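Local coordinates for protein transcriptional regulator (Streptococcus dysgalactiae, PDB 4YV9) that probably binds DNA as an Rgg-family transcriptional regulator and senses short SHP pheromone peptides in quorum sensing, at residues K87-L93 against L113-E117; Y157-F161 against C191-S195; M167-F171 against V184-S188; I196-F201 against Y233-Q238. All coordinates share one frame; numbering follows the deposited sequence.

Contact 1: residues K87-L93 against L113-E117; sequences KNVAKLL and LSSIE
Leu113, at the end of its helix, meets Leu92 and Leu93 with a different methyl for each. Its CD1 rests against Leu92 CB at 4.0 Å. Its CD2 touches Leu93 CD2 at 3.5 Å, with the two side chains nearly perpendicular. After Leu113 the chain turns, and Ile116 N bonds back to Leu113 O.

Ile116 follows Ser115 and meets both Val89 and Leu92. Its CG1 sits between the backbone N and the carbonyl carbon (chi1 70°), and the extended chain beyond carries CD1 toward the first turn of helix 89-98. There CD1 meets Leu92 CD1 at 3.4 Å, tighter than usual for two methyls. The same CD1 lies 3.6 Å from Val89 CG2; the Val89 and Ile116 side chains run alongside one another, pointing in opposite senses. Glu117 closes the segment. It uses its aliphatic part: CB packs against Val89 CG2 at 3.7 Å.

The helix that receives these side chains starts with a cap. Asn88 OD1 accepts from Lys91 N at 2.8 Å, with an N-H...O angle of 157°.

Helix 72-85 flanks both segments. Leu92 also touches Val80 and Tyr83, and Ile116 touches Tyr84. The Lys87 amine bonds to Tyr84 O and makes a cation-pi contact with the Tyr84 ring. The contact therefore joins the start of helix 89-98 and the loop after helix 103-113 to helix 72-85.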
loop_
_atom_site.group_PDB
_atom_site.type_symbol
_atom_site.label_atom_id
_atom_site.label_comp_id
_atom_site.label_asym_id
_atom_site.label_seq_id
_atom_site.Cartn_x
_atom_site.Cartn_y
_atom_site.Cartn_z
ATOM N N LYS B 87 11.193 -22.828 10.141
ATOM C CA LYS B 87 12.337 -23.006 11.045
ATOM C C LYS B 87 13.489 -23.798 10.421
ATOM O O LYS B 87 14.294 -24.395 11.139
ATOM C CB LYS B 87 11.900 -23.697 12.348
ATOM C CG LYS B 87 10.831 -22.954 13.126
ATOM C CD LYS B 87 11.251 -21.523 13.388
ATOM C CE LYS B 87 10.130 -20.728 14.016
ATOM N NZ LYS B 87 9.068 -20.351 13.047
ATOM N N ASN B 88 13.578 -23.801 9.093
ATOM C CA ASN B 88 14.616 -24.586 8.432
ATOM C C ASN B 88 15.957 -23.876 8.485
ATOM O O ASN B 88 16.240 -22.988 7.676
ATOM C CB ASN B 88 14.228 -24.892 6.988
ATOM C CG ASN B 88 15.104 -25.959 6.358
ATOM O OD1 ASN B 88 16.329 -25.862 6.359
ATOM N ND2 ASN B 88 14.473 -27.002 5.836
ATOM N N VAL B 89 16.776 -24.261 9.456
ATOM C CA VAL B 89 18.100 -23.677 9.601
ATOM C C VAL B 89 18.961 -24.127 8.443
ATOM O O VAL B 89 19.792 -23.374 7.935
ATOM C CB VAL B 89 18.761 -24.084 10.937
ATOM C CG1 VAL B 89 20.275 -23.891 10.892
ATOM C CG2 VAL B 89 18.149 -23.303 12.076
ATOM N N ALA B 90 18.725 -25.359 8.011
ATOM C CA ALA B 90 19.585 -26.014 7.041
ATOM C C ALA B 90 19.722 -25.234 5.732
ATOM O O ALA B 90 20.833 -24.972 5.280
ATOM C CB ALA B 90 19.077 -27.420 6.762
ATOM N N LYS B 91 18.620 -24.862 5.106
ATOM C CA LYS B 91 18.773 -24.282 3.777
ATOM C C LYS B 91 18.917 -22.762 3.840
ATOM O O LYS B 91 19.305 -22.138 2.854
ATOM C CB LYS B 91 17.622 -24.716 2.876
ATOM C CG LYS B 91 16.272 -24.430 3.458
ATOM C CD LYS B 91 15.160 -24.820 2.505
ATOM C CE LYS B 91 15.024 -26.310 2.312
ATOM N NZ LYS B 91 13.894 -26.578 1.381
ATOM N N LEU B 92 18.649 -22.170 5.004
ATOM C CA LEU B 92 19.034 -20.776 5.236
ATOM C C LEU B 92 20.549 -20.706 5.284
ATOM O O LEU B 92 21.154 -19.711 4.907
ATOM C CB LEU B 92 18.438 -20.227 6.533
ATOM C CG LEU B 92 17.002 -19.710 6.472
ATOM C CD1 LEU B 92 16.438 -19.639 7.871
ATOM C CD2 LEU B 92 16.925 -18.331 5.794
ATOM N N LEU B 93 21.155 -21.792 5.750
ATOM C CA LEU B 93 22.605 -21.891 5.831
ATOM C C LEU B 93 23.309 -21.838 4.475
ATOM O O LEU B 93 24.329 -21.176 4.339
ATOM C CB LEU B 93 22.997 -23.171 6.573
ATOM C CG LEU B 93 22.904 -23.017 8.090
ATOM C CD1 LEU B 93 23.250 -24.315 8.846
ATOM C CD2 LEU B 93 23.802 -21.878 8.514
ATOM N N LEU B 113 18.897 -15.361 10.277
ATOM C CA LEU B 113 19.248 -16.721 10.671
ATOM C C LEU B 113 19.590 -16.832 12.154
ATOM O O LEU B 113 19.372 -17.882 12.763
ATOM C CB LEU B 113 20.420 -17.226 9.825
ATOM C CG LEU B 113 21.075 -18.552 10.210
ATOM C CD1 LEU B 113 20.065 -19.669 10.159
ATOM C CD2 LEU B 113 22.239 -18.835 9.288
ATOM N N SER B 114 20.128 -15.760 12.736
ATOM C CA SER B 114 20.481 -15.761 14.158
ATOM C C SER B 114 19.252 -15.901 15.054
ATOM O O SER B 114 19.370 -16.286 16.219
ATOM C CB SER B 114 21.232 -14.486 14.539
ATOM O OG SER B 114 20.368 -13.367 14.470
ATOM N N SER B 115 18.076 -15.577 14.514
ATOM C CA SER B 115 16.833 -15.665 15.280
ATOM C C SER B 115 16.303 -17.086 15.405
ATOM O O SER B 115 15.334 -17.319 16.119
ATOM C CB SER B 115 15.748 -14.775 14.664
ATOM O OG SER B 115 15.734 -13.489 15.265
ATOM N N ILE B 116 16.928 -18.031 14.710
ATOM C CA ILE B 116 16.550 -19.433 14.833
ATOM C C ILE B 116 17.775 -20.326 15.037
ATOM O O ILE B 116 17.654 -21.531 15.283
ATOM C CB ILE B 116 15.777 -19.926 13.600
ATOM C CG1 ILE B 116 16.702 -20.009 12.393
ATOM C CG2 ILE B 116 14.583 -19.017 13.297
ATOM C CD1 ILE B 116 16.004 -20.508 11.169
ATOM N N GLU B 117 18.956 -19.731 14.921
ATOM C CA GLU B 117 20.209 -20.442 15.166
ATOM C C GLU B 117 21.278 -19.424 15.553
ATOM O O GLU B 117 22.029 -18.948 14.701
ATOM C CB GLU B 117 20.630 -21.247 13.931
ATOM C CG GLU B 117 21.907 -22.047 14.080
ATOM C CD GLU B 117 21.753 -23.217 15.032
ATOM O OE1 GLU B 117 20.602 -23.639 15.296
ATOM O OE2 GLU B 117 22.793 -23.715 15.510
#

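Contact 2: residues Y157-F161 against C191-S195; sequences YNTLF and CLIIS
Tyr157 and Ser195 meet across two neighbouring helices of the helical-repeat domain that forms the C-terminal part of Rgg. The helices run roughly antiparallel. Their short segments make an angle of 143° and approach to 10.9 Å between axes.

The polar link is a short hydrogen bond. Tyr157 OH lies 2.5 Å from Ser195 OG, and either hydroxyl could be the donor. The serine oxygen comes in at the edge of the tyrosine ring, in its plane. Tyr157 OH also bonds to His203 ND1, which fixes the phenol end from a third helix, 201-215. With CG anti to the backbone N (chi1 165°), the ring reaches across to the serine.

Apolar contacts line the rest of the interface. Tyr157 CD1 touches Ile194 CG2 at 3.6 Å, the two side chains lying alongside and reaching opposite ways. Ile194 sends its other branch to Leu160, with CD1 3.7 Å from Leu160 CD2. One turn earlier on its helix, Cys191 points its sulfur at Phe161. Cys191 SG is 4.0 Å from Phe161 CA and lies near the plane of the ring, at its edge.

Rings continue the packing beyond the two helices: Tyr157 stacks with Tyr200, and Phe161 with His203. Ile193, which does not touch segment 157-161, packs on the bound peptide. Packing of neighbouring, roughly antiparallel helices is consistent with the TPR-like fold to which the Rgg C-terminal domain is assigned.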
loop_
_atom_site.group_PDB
_atom_site.type_symbol
_atom_site.label_atom_id
_atom_site.label_comp_id
_atom_site.label_asym_id
_atom_site.label_seq_id
_atom_site.Cartn_x
_atom_site.Cartn_y
_atom_site.Cartn_z
ATOM N N TYR B 157 22.163 0.797 20.118
ATOM C CA TYR B 157 20.937 1.588 20.214
ATOM C C TYR B 157 21.082 3.004 19.654
ATOM O O TYR B 157 20.188 3.502 18.964
ATOM C CB TYR B 157 20.439 1.692 21.663
ATOM C CG TYR B 157 19.401 2.787 21.794
ATOM C CD1 TYR B 157 18.102 2.589 21.336
ATOM C CD2 TYR B 157 19.730 4.033 22.319
ATOM C CE1 TYR B 157 17.152 3.590 21.422
ATOM C CE2 TYR B 157 18.786 5.041 22.407
ATOM C CZ TYR B 157 17.499 4.813 21.954
ATOM O OH TYR B 157 16.554 5.808 22.036
ATOM N N ASN B 158 22.188 3.669 19.966
ATOM C CA ASN B 158 22.325 5.050 19.532
ATOM C C ASN B 158 22.475 5.177 18.026
ATOM O O ASN B 158 22.011 6.155 17.446
ATOM C CB ASN B 158 23.494 5.735 20.234
ATOM C CG ASN B 158 23.033 6.660 21.345
ATOM O OD1 ASN B 158 22.493 7.740 21.083
ATOM N ND2 ASN B 158 23.231 6.239 22.590
ATOM N N THR B 159 23.114 4.201 17.390
ATOM C CA THR B 159 23.240 4.218 15.942
ATOM C C THR B 159 21.885 3.892 15.331
ATOM O O THR B 159 21.485 4.484 14.324
ATOM C CB THR B 159 24.303 3.223 15.440
ATOM O OG1 THR B 159 25.590 3.616 15.932
ATOM C CG2 THR B 159 24.338 3.182 13.910
ATOM N N LEU B 160 21.177 2.958 15.958
ATOM C CA LEU B 160 19.834 2.594 15.520
ATOM C C LEU B 160 18.915 3.806 15.569
ATOM O O LEU B 160 18.170 4.070 14.624
ATOM C CB LEU B 160 19.270 1.468 16.392
ATOM C CG LEU B 160 17.855 0.971 16.080
ATOM C CD1 LEU B 160 17.760 0.463 14.665
ATOM C CD2 LEU B 160 17.457 -0.127 17.059
ATOM N N PHE B 161 18.978 4.551 16.670
ATOM C CA PHE B 161 18.145 5.745 16.810
ATOM C C PHE B 161 18.465 6.783 15.736
ATOM O O PHE B 161 17.564 7.380 15.149
ATOM C CB PHE B 161 18.313 6.371 18.190
ATOM C CG PHE B 161 17.605 7.686 18.340
ATOM C CD1 PHE B 161 16.220 7.738 18.389
ATOM C CD2 PHE B 161 18.320 8.869 18.419
ATOM C CE1 PHE B 161 15.561 8.949 18.515
ATOM C CE2 PHE B 161 17.668 10.080 18.553
ATOM C CZ PHE B 161 16.288 10.122 18.600
ATOM N N CYS B 191 11.525 1.297 17.207
ATOM C CA CYS B 191 12.566 2.046 17.895
ATOM C C CYS B 191 12.026 2.666 19.179
ATOM O O CYS B 191 12.723 2.705 20.193
ATOM C CB CYS B 191 13.152 3.140 16.999
ATOM S SG CYS B 191 14.726 3.785 17.621
ATOM N N LEU B 192 10.789 3.154 19.124
ATOM C CA LEU B 192 10.141 3.745 20.291
ATOM C C LEU B 192 10.056 2.737 21.436
ATOM O O LEU B 192 10.275 3.076 22.594
ATOM C CB LEU B 192 8.744 4.259 19.926
ATOM C CG LEU B 192 7.855 4.728 21.084
ATOM C CD1 LEU B 192 8.545 5.804 21.931
ATOM C CD2 LEU B 192 6.506 5.227 20.589
ATOM N N ILE B 193 9.749 1.492 21.099
ATOM C CA ILE B 193 9.708 0.417 22.099
ATOM C C ILE B 193 11.048 0.270 22.836
ATOM O O ILE B 193 11.084 0.183 24.070
ATOM C CB ILE B 193 9.305 -0.925 21.436
ATOM C CG1 ILE B 193 7.795 -0.952 21.219
ATOM C CG2 ILE B 193 9.731 -2.117 22.284
ATOM C CD1 ILE B 193 7.334 -1.989 20.202
ATOM N N ILE B 194 12.142 0.272 22.079
ATOM C CA ILE B 194 13.483 0.151 22.646
ATOM C C ILE B 194 13.848 1.377 23.475
ATOM O O ILE B 194 14.453 1.268 24.543
ATOM C CB ILE B 194 14.531 -0.054 21.535
ATOM C CG1 ILE B 194 14.192 -1.300 20.721
ATOM C CG2 ILE B 194 15.923 -0.167 22.121
ATOM C CD1 ILE B 194 15.159 -1.581 19.595
ATOM N N SER B 195 13.461 2.546 22.981
ATOM C CA SER B 195 13.754 3.802 23.652
ATOM C C SER B 195 13.074 3.874 25.006
ATOM O O SER B 195 13.651 4.367 25.978
ATOM C CB SER B 195 13.314 4.982 22.785
ATOM O OG SER B 195 14.157 5.092 21.656
#

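Contact 3: residues M167-F171 against V184-S188; sequences MVTSF and VTQLS
The Phe171 ring carries Val184 over one face. Val184 CG2 makes a CH-pi contact, 4.0 Å from the ring centroid and 27° off the normal. At the ring edge, in its plane, lie Met167 O and Val168 C, so the ring is folded back against the helix end it follows. Phe171 CG stands between the backbone N and the carbonyl carbon (chi1 75°), which brings the ring round to Val184.

Val184 is shared by three side chains. Its CG1 meets Val168 CG1 at 3.6 Å. Its CG2 also touches CG of Met167, a selenomethionine, at 3.8 Å. The contact closes a helical hairpin: helix 157-169 ends here and helix 179-197 runs back beside it. Helix 142-151 adds Ile145 against Val184 and Leu148 against Met167.

The end of Met167 bends at chi3 and lies athwart Leu187, with CE 3.8 Å from Leu187 CB. Ser188 OG turns back to its own helix and donates to Val184 O at 2.8 Å. Ser188 N bonds to the same oxygen from the opposite face of its plane. Beyond the hairpin, Leu187 and Gln186 pack on the bound peptide, and Gln186 also meets Leu219 of the second subunit.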
loop_
_atom_site.group_PDB
_atom_site.type_symbol
_atom_site.label_atom_id
_atom_site.label_comp_id
_atom_site.label_asym_id
_atom_site.label_seq_id
_atom_site.Cartn_x
_atom_site.Cartn_y
_atom_site.Cartn_z
HETATM N N MSE B 167 15.917 7.708 8.362
HETATM C CA MSE B 167 14.892 7.028 7.575
HETATM C C MSE B 167 13.548 7.753 7.558
HETATM O O MSE B 167 12.939 7.905 6.496
HETATM C CB MSE B 167 14.683 5.609 8.095
HETATM C CG MSE B 167 13.469 4.915 7.506
HETATM SE SE MSE B 167 13.144 3.228 8.474
HETATM C CE MSE B 167 12.641 3.989 10.200
ATOM N N VAL B 168 13.092 8.210 8.726
ATOM C CA VAL B 168 11.796 8.885 8.802
ATOM C C VAL B 168 11.787 10.232 8.078
ATOM O O VAL B 168 10.732 10.704 7.653
ATOM C CB VAL B 168 11.348 9.111 10.264
ATOM C CG1 VAL B 168 11.009 7.818 10.907
ATOM C CG2 VAL B 168 12.419 9.826 11.060
ATOM N N THR B 169 12.955 10.844 7.922
ATOM C CA THR B 169 13.022 12.146 7.272
ATOM C C THR B 169 13.433 12.060 5.796
ATOM O O THR B 169 13.375 13.060 5.069
ATOM C CB THR B 169 13.993 13.095 8.024
ATOM O OG1 THR B 169 15.306 12.524 8.063
ATOM C CG2 THR B 169 13.512 13.325 9.454
ATOM N N SER B 170 13.784 10.864 5.341
ATOM C CA SER B 170 14.307 10.693 3.992
ATOM C C SER B 170 13.711 9.529 3.205
ATOM O O SER B 170 14.350 9.031 2.289
ATOM C CB SER B 170 15.824 10.504 4.055
ATOM O OG SER B 170 16.414 11.415 4.965
ATOM N N PHE B 171 12.514 9.073 3.544
ATOM C CA PHE B 171 11.940 7.973 2.774
ATOM C C PHE B 171 11.012 8.557 1.729
ATOM O O PHE B 171 10.514 9.673 1.885
ATOM C CB PHE B 171 11.188 6.979 3.661
ATOM C CG PHE B 171 9.861 7.485 4.137
ATOM C CD1 PHE B 171 9.776 8.295 5.260
ATOM C CD2 PHE B 171 8.696 7.166 3.451
ATOM C CE1 PHE B 171 8.546 8.781 5.687
ATOM C CE2 PHE B 171 7.480 7.636 3.877
ATOM C CZ PHE B 171 7.396 8.450 4.991
ATOM N N VAL B 184 8.041 2.367 7.337
ATOM C CA VAL B 184 8.744 3.356 8.161
ATOM C C VAL B 184 8.020 3.595 9.498
ATOM O O VAL B 184 8.654 3.767 10.552
ATOM C CB VAL B 184 8.905 4.702 7.422
ATOM C CG1 VAL B 184 9.357 5.787 8.393
ATOM C CG2 VAL B 184 9.907 4.562 6.273
ATOM N N THR B 185 6.690 3.588 9.457
ATOM C CA THR B 185 5.903 3.780 10.671
ATOM C C THR B 185 6.130 2.612 11.634
ATOM O O THR B 185 6.372 2.811 12.826
ATOM C CB THR B 185 4.405 3.938 10.343
ATOM O OG1 THR B 185 4.236 5.037 9.427
ATOM C CG2 THR B 185 3.617 4.208 11.608
ATOM N N GLN B 186 6.093 1.394 11.103
ATOM C CA GLN B 186 6.328 0.210 11.917
ATOM C C GLN B 186 7.716 0.214 12.556
ATOM O O GLN B 186 7.851 -0.076 13.745
ATOM C CB GLN B 186 6.117 -1.049 11.075
ATOM C CG GLN B 186 4.641 -1.279 10.741
ATOM C CD GLN B 186 4.408 -2.277 9.599
ATOM O OE1 GLN B 186 5.334 -2.649 8.870
ATOM N NE2 GLN B 186 3.154 -2.688 9.426
ATOM N N LEU B 187 8.746 0.564 11.789
ATOM C CA LEU B 187 10.104 0.578 12.337
ATOM C C LEU B 187 10.322 1.718 13.337
ATOM O O LEU B 187 11.156 1.605 14.237
ATOM C CB LEU B 187 11.137 0.675 11.213
ATOM C CG LEU B 187 11.303 -0.559 10.317
ATOM C CD1 LEU B 187 12.605 -0.433 9.551
ATOM C CD2 LEU B 187 11.276 -1.866 11.120
ATOM N N SER B 188 9.591 2.821 13.172
ATOM C CA SER B 188 9.682 3.923 14.126
ATOM C C SER B 188 9.100 3.481 15.461
ATOM O O SER B 188 9.676 3.751 16.518
ATOM C CB SER B 188 8.956 5.176 13.618
ATOM O OG SER B 188 9.535 5.646 12.411
#

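Contact 4: residues I196-F201 against Y233-Q238; sequences IDYSYF and YYKLKQ
Two hydrogen bonds join the segments. Tyr233 OH donates to Asp197 OD1 at 2.9 Å and meets it nearly along its C-O axis. The carboxylate oxygen lies at the ring edge, in the ring plane, while the carboxylate and ring planes stand 66° apart. The second bond runs from Lys237 NZ to Ile196 O at 3.1 Å, with the amine tilted 32° from the carbonyl plane. Ser199 N reaches the same oxygen from the opposite face at 2.8 Å, as part of the Schellman motif that ends helix 179-197.

Apolar contacts lie beside these bonds. Ile196 uses both branches. Its CG2 lies over a face of the Tyr233 ring, 3.4 Å from CE2. Its CD1 rests on Tyr234 CB at 3.5 Å, where the side chains cross at about a right angle. The Tyr233 ring also meets His269 edge to face.

Aromatic and amide contacts make up a third group. Phe201 CD1 comes within 3.7 Å of Tyr234 CE1. Phe201 and Gln238 point at each other, and the amide lies over one face of the Phe201 ring. Ser199 C covers the other face. Lys237 CD lies near the ring plane, at its edge.

Lys237, just past helix 221-236, puts its amine at the carboxyl end of helix 179-197, where its positive charge is probably favourable. The Tyr233 phenol would likewise tend to stabilise the Asp197 carboxylate.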
loop_
_atom_site.group_PDB
_atom_site.type_symbol
_atom_site.label_atom_id
_atom_site.label_comp_id
_atom_site.label_asym_id
_atom_site.label_seq_id
_atom_site.Cartn_x
_atom_site.Cartn_y
_atom_site.Cartn_z
ATOM N N ILE B 196 11.843 3.386 25.064
ATOM C CA ILE B 196 11.131 3.316 26.329
ATOM C C ILE B 196 11.821 2.320 27.268
ATOM O O ILE B 196 12.104 2.649 28.423
ATOM C CB ILE B 196 9.661 2.923 26.126
ATOM C CG1 ILE B 196 8.931 4.000 25.330
ATOM C CG2 ILE B 196 8.972 2.759 27.468
ATOM C CD1 ILE B 196 7.607 3.530 24.771
ATOM N N ASP B 197 12.107 1.121 26.757
ATOM C CA ASP B 197 12.779 0.069 27.528
ATOM C C ASP B 197 14.051 0.567 28.192
ATOM O O ASP B 197 14.304 0.289 29.354
ATOM C CB ASP B 197 13.131 -1.127 26.638
ATOM C CG ASP B 197 11.929 -1.993 26.307
ATOM O OD1 ASP B 197 10.930 -1.941 27.058
ATOM O OD2 ASP B 197 11.990 -2.732 25.296
ATOM N N TYR B 198 14.849 1.305 27.434
ATOM C CA TYR B 198 16.120 1.824 27.909
ATOM C C TYR B 198 15.960 3.171 28.616
ATOM O O TYR B 198 16.951 3.791 29.004
ATOM C CB TYR B 198 17.096 1.963 26.741
ATOM C CG TYR B 198 17.734 0.673 26.274
ATOM C CD1 TYR B 198 17.858 -0.415 27.127
ATOM C CD2 TYR B 198 18.232 0.552 24.980
ATOM C CE1 TYR B 198 18.452 -1.594 26.702
ATOM C CE2 TYR B 198 18.828 -0.620 24.547
ATOM C CZ TYR B 198 18.932 -1.690 25.410
ATOM O OH TYR B 198 19.526 -2.861 24.989
ATOM N N SER B 199 14.715 3.616 28.770
ATOM C CA SER B 199 14.395 4.859 29.479
ATOM C C SER B 199 15.004 6.105 28.823
ATOM O O SER B 199 15.320 7.080 29.507
ATOM C CB SER B 199 14.845 4.773 30.945
ATOM O OG SER B 199 14.240 3.675 31.611
ATOM N N TYR B 200 15.168 6.066 27.504
ATOM C CA TYR B 200 15.561 7.245 26.741
ATOM C C TYR B 200 14.317 8.057 26.395
ATOM O O TYR B 200 13.807 7.968 25.277
ATOM C CB TYR B 200 16.303 6.856 25.456
ATOM C CG TYR B 200 17.708 6.349 25.681
ATOM C CD1 TYR B 200 18.782 7.226 25.770
ATOM C CD2 TYR B 200 17.963 4.992 25.799
ATOM C CE1 TYR B 200 20.072 6.764 25.976
ATOM C CE2 TYR B 200 19.249 4.519 26.003
ATOM C CZ TYR B 200 20.298 5.408 26.093
ATOM O OH TYR B 200 21.574 4.937 26.298
ATOM N N PHE B 201 13.831 8.853 27.340
ATOM C CA PHE B 201 12.546 9.524 27.152
ATOM C C PHE B 201 12.631 10.734 26.212
ATOM O O PHE B 201 11.623 11.178 25.653
ATOM C CB PHE B 201 11.982 9.919 28.510
ATOM C CG PHE B 201 11.740 8.738 29.403
ATOM C CD1 PHE B 201 10.868 7.728 29.012
ATOM C CD2 PHE B 201 12.412 8.608 30.606
ATOM C CE1 PHE B 201 10.650 6.623 29.818
ATOM C CE2 PHE B 201 12.200 7.511 31.415
ATOM C CZ PHE B 201 11.316 6.515 31.021
ATOM N N TYR B 233 2.429 2.593 27.314
ATOM C CA TYR B 233 3.567 2.040 28.047
ATOM C C TYR B 233 4.555 3.147 28.419
ATOM O O TYR B 233 5.073 3.189 29.541
ATOM C CB TYR B 233 4.234 0.949 27.204
ATOM C CG TYR B 233 5.506 0.344 27.763
ATOM C CD1 TYR B 233 5.593 -0.065 29.088
ATOM C CD2 TYR B 233 6.612 0.147 26.940
ATOM C CE1 TYR B 233 6.758 -0.634 29.585
ATOM C CE2 TYR B 233 7.773 -0.422 27.423
ATOM C CZ TYR B 233 7.844 -0.805 28.744
ATOM O OH TYR B 233 9.008 -1.362 29.214
ATOM N N TYR B 234 4.794 4.053 27.479
ATOM C CA TYR B 234 5.599 5.242 27.738
ATOM C C TYR B 234 4.969 6.106 28.825
ATOM O O TYR B 234 5.665 6.608 29.701
ATOM C CB TYR B 234 5.772 6.050 26.451
ATOM C CG TYR B 234 6.244 7.472 26.645
ATOM C CD1 TYR B 234 7.590 7.759 26.808
ATOM C CD2 TYR B 234 5.343 8.527 26.642
ATOM C CE1 TYR B 234 8.026 9.046 26.965
ATOM C CE2 TYR B 234 5.770 9.831 26.798
ATOM C CZ TYR B 234 7.115 10.085 26.959
ATOM O OH TYR B 234 7.557 11.376 27.120
ATOM N N LYS B 235 3.650 6.272 28.757
ATOM C CA LYS B 235 2.917 7.062 29.743
ATOM C C LYS B 235 3.032 6.439 31.127
ATOM O O LYS B 235 3.235 7.143 32.125
ATOM C CB LYS B 235 1.441 7.188 29.358
ATOM C CG LYS B 235 1.168 8.036 28.132
ATOM C CD LYS B 235 -0.328 8.156 27.897
ATOM C CE LYS B 235 -0.632 8.592 26.477
ATOM N NZ LYS B 235 -2.097 8.719 26.246
ATOM N N LEU B 236 2.891 5.117 31.179
ATOM C CA LEU B 236 3.003 4.390 32.434
ATOM C C LEU B 236 4.371 4.607 33.065
ATOM O O LEU B 236 4.466 4.949 34.241
ATOM C CB LEU B 236 2.755 2.894 32.223
ATOM C CG LEU B 236 2.956 2.037 33.476
ATOM C CD1 LEU B 236 2.134 2.582 34.633
ATOM C CD2 LEU B 236 2.594 0.589 33.202
ATOM N N LYS B 237 5.427 4.439 32.276
ATOM C CA LYS B 237 6.788 4.591 32.778
ATOM C C LYS B 237 7.073 6.000 33.279
ATOM O O LYS B 237 8.174 6.286 33.747
ATOM C CB LYS B 237 7.801 4.214 31.699
ATOM C CG LYS B 237 8.317 2.791 31.813
ATOM C CD LYS B 237 9.800 2.723 31.485
ATOM C CE LYS B 237 10.295 1.285 31.429
ATOM N NZ LYS B 237 11.749 1.213 31.114
ATOM N N GLN B 238 6.078 6.876 33.184
ATOM C CA GLN B 238 6.178 8.211 33.750
ATOM C C GLN B 238 4.917 8.608 34.509
ATOM O O GLN B 238 4.453 9.742 34.409
ATOM C CB GLN B 238 6.479 9.227 32.653
ATOM C CG GLN B 238 7.953 9.318 32.316
ATOM C CD GLN B 238 8.180 9.712 30.882
ATOM O OE1 GLN B 238 7.379 9.379 30.011
ATOM N NE2 GLN B 238 9.268 10.429 30.624
#

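From the N terminus, contact 1 comes first. It closes a loop made of the rest of helix 89-98 and most of helix 103-113, and stands apart from the others, its centre 26 Å or more from theirs. Contact 2 then closes a longer loop from helix 157-169 to helix 179-197. Contact 3 is nested inside that loop, nearer the turn of the same helix pair, with centres 12 Å apart. Contact 4 follows in series and brackets helix 201-215, tying the end of helix 179-197 to that of helix 221-236. None of the loops cross. Contacts 2 and 4 touch: Ser195 O and Tyr200 N are probably hydrogen-bonded, and Tyr157 also packs on Tyr198.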